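Local coordinates for protein uroporphyrin-III C-methyltransferase (PDB 1VE2) that probably methylates uroporphyrinogen III with S-adenosyl-L-methionine as methyl donor, a step in the biosynthesis of modified tetrapyrroles, at residues I72-A75 and R76-R79. Sequence-based numbering, arbitrary orientation.
Sequences IALA and REGR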
ATOM      1  N   ILE A  72     -11.737 -21.589  -9.954  1.00 21.26           N
ATOM      2  CA  ILE A  72     -12.176 -22.760  -9.216  1.00 21.71           C
ATOM      3  C   ILE A  72     -12.096 -23.998 -10.106  1.00 22.46           C
ATOM      4  O   ILE A  72     -11.562 -25.022  -9.691  1.00 23.18           O
ATOM      5  CB  ILE A  72     -13.619 -22.572  -8.685  1.00 21.47           C
ATOM      6  CG1 ILE A  72     -13.627 -21.472  -7.613  1.00 22.64           C
ATOM      7  CG2 ILE A  72     -14.157 -23.888  -8.108  1.00 22.40           C
ATOM      8  CD1 ILE A  72     -15.013 -21.034  -7.164  1.00 20.47           C
ATOM      9  N   ALA A  73     -12.609 -23.903 -11.330  1.00 23.60           N
ATOM     10  CA  ALA A  73     -12.572 -25.041 -12.247  1.00 25.21           C
ATOM     11  C   ALA A  73     -11.133 -25.527 -12.444  1.00 26.31           C
ATOM     12  O   ALA A  73     -10.852 -26.719 -12.328  1.00 27.02           O
ATOM     13  CB  ALA A  73     -13.186 -24.656 -13.596  1.00 25.45           C
ATOM     14  N   LEU A  74     -10.227 -24.599 -12.732  1.00 26.17           N
ATOM     15  CA  LEU A  74      -8.825 -24.937 -12.949  1.00 25.90           C
ATOM     16  C   LEU A  74      -8.179 -25.643 -11.765  1.00 26.85           C
ATOM     17  O   LEU A  74      -7.443 -26.617 -11.947  1.00 26.44           O
ATOM     18  CB  LEU A  74      -8.028 -23.678 -13.294  1.00 26.45           C
ATOM     19  CG  LEU A  74      -8.266 -23.161 -14.713  1.00 26.00           C
ATOM     20  CD1 LEU A  74      -7.728 -21.747 -14.862  1.00 27.74           C
ATOM     21  CD2 LEU A  74      -7.606 -24.111 -15.704  1.00 27.93           C
ATOM     22  N   ALA A  75      -8.446 -25.153 -10.558  1.00 25.22           N
ATOM     23  CA  ALA A  75      -7.874 -25.750  -9.356  1.00 26.84           C
ATOM     24  C   ALA A  75      -8.409 -27.165  -9.129  1.00 28.56           C
ATOM     25  O   ALA A  75      -7.683 -28.053  -8.670  1.00 28.79           O
ATOM     26  CB  ALA A  75      -8.182 -24.876  -8.140  1.00 27.17           C
ATOM     27  N   ARG A  76      -9.682 -27.373  -9.439  1.00 28.95           N
ATOM     28  CA  ARG A  76     -10.279 -28.689  -9.259  1.00 30.99           C
ATOM     29  C   ARG A  76      -9.724 -29.681 -10.279  1.00 33.35           C
ATOM     30  O   ARG A  76      -9.773 -30.893 -10.065  1.00 33.91           O
ATOM     31  CB  ARG A  76     -11.804 -28.584  -9.336  1.00 30.65           C
ATOM     32  CG  ARG A  76     -12.398 -27.985  -8.060  1.00 28.79           C
ATOM     33  CD  ARG A  76     -13.895 -27.745  -8.147  1.00 30.08           C
ATOM     34  NE  ARG A  76     -14.448 -27.425  -6.831  1.00 30.30           N
ATOM     35  CZ  ARG A  76     -15.634 -26.860  -6.632  1.00 31.05           C
ATOM     36  NH1 ARG A  76     -16.407 -26.546  -7.667  1.00 31.39           N
ATOM     37  NH2 ARG A  76     -16.052 -26.611  -5.398  1.00 30.00           N
ATOM     38  N   GLU A  77      -9.191 -29.157 -11.381  1.00 34.55           N
ATOM     39  CA  GLU A  77      -8.578 -29.986 -12.417  1.00 36.27           C
ATOM     40  C   GLU A  77      -7.192 -30.389 -11.916  1.00 36.25           C
ATOM     41  O   GLU A  77      -6.495 -31.190 -12.541  1.00 37.15           O
ATOM     42  CB  GLU A  77      -8.439 -29.203 -13.726  1.00 37.32           C
ATOM     43  CG  GLU A  77      -9.700 -29.146 -14.571  1.00 39.05           C
ATOM     44  CD  GLU A  77      -9.539 -28.266 -15.791  1.00 40.76           C
ATOM     45  OE1 GLU A  77      -8.424 -28.237 -16.350  1.00 42.11           O
ATOM     46  OE2 GLU A  77     -10.526 -27.612 -16.200  1.00 40.44           O
ATOM     47  N   GLY A  78      -6.800 -29.811 -10.784  1.00 35.86           N
ATOM     48  CA  GLY A  78      -5.510 -30.112 -10.186  1.00 34.54           C
ATOM     49  C   GLY A  78      -4.381 -29.182 -10.596  1.00 33.15           C
ATOM     50  O   GLY A  78      -3.215 -29.478 -10.350  1.00 33.26           O
ATOM     51  N   ARG A  79      -4.722 -28.053 -11.207  1.00 32.72           N
ATOM     52  CA  ARG A  79      -3.721 -27.092 -11.660  1.00 32.49           C
ATOM     53  C   ARG A  79      -3.400 -25.990 -10.653  1.00 31.12           C
ATOM     54  O   ARG A  79      -4.219 -25.662  -9.792  1.00 28.72           O
ATOM     55  CB  ARG A  79      -4.182 -26.435 -12.963  1.00 34.67           C
ATOM     56  CG  ARG A  79      -4.156 -27.333 -14.189  1.00 40.28           C
ATOM     57  CD  ARG A  79      -4.807 -26.621 -15.360  1.00 42.67           C
ATOM     58  NE  ARG A  79      -4.407 -27.167 -16.654  1.00 48.97           N
ATOM     59  CZ  ARG A  79      -3.191 -27.041 -17.180  1.00 49.73           C
ATOM     60  NH1 ARG A  79      -2.240 -26.388 -16.527  1.00 50.28           N
ATOM     61  NH2 ARG A  79      -2.925 -27.563 -18.370  1.00 52.12           N
TER
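The guanidinium of Arg76 carries the CG2 methyl of Ile72 over one face, 3.4 Å above its plane and displaced toward the rim, with the closest approach of 3.5 Å from CG2 to NH1. The two side chains run alongside each other in the same direction. CG2 of Ile72 stands anti to the backbone N (CG1 at chi1 -67°), which turns this methyl toward the extended arginine chain. The NH2 of Arg76 is hydrogen-bonded to the carbonyl oxygen of Ala105, so the arginine reaches from its own helix to the end of helix 95-105, whose Leu102 and Ala105 also pack against Ile72.

On another side of the helix end, CD2 of Leu74 meets CD of Arg79 at 3.8 Å, the two chains passing at a slant, and both touch Val31 of strand 31-34. The guanidinium of Arg79 forms a salt bridge with Glu30.

The backbone closes the helix with bonds back into its last turn. Arg76 N makes the regular helical bond to Ile72 O at 3.0 Å, whereas Glu77 N is shared weakly between the carbonyls of Ala73 and Leu74. Leu74 O also accepts Arg79 N at 3.2 Å, with the donor tilted 23° from the carbonyl plane. Gly78 N turns back to Ala75 O at 2.9 Å, approaching from above that carbonyl's plane. Gly78 leaves the helical conformation with a positive phi of 93°, which glycine adopts readily, and Arg79 hydrogen-bonds through its backbone to Lys4. The bonds from Arg79 N to Leu74 O and from Gly78 N to Ala75 O, together with the positive phi of Gly78, make a Schellman motif, ending helix 64-76 and leading into strand 80-85 of the parallel sheet in the tetrapyrrole methylase fold.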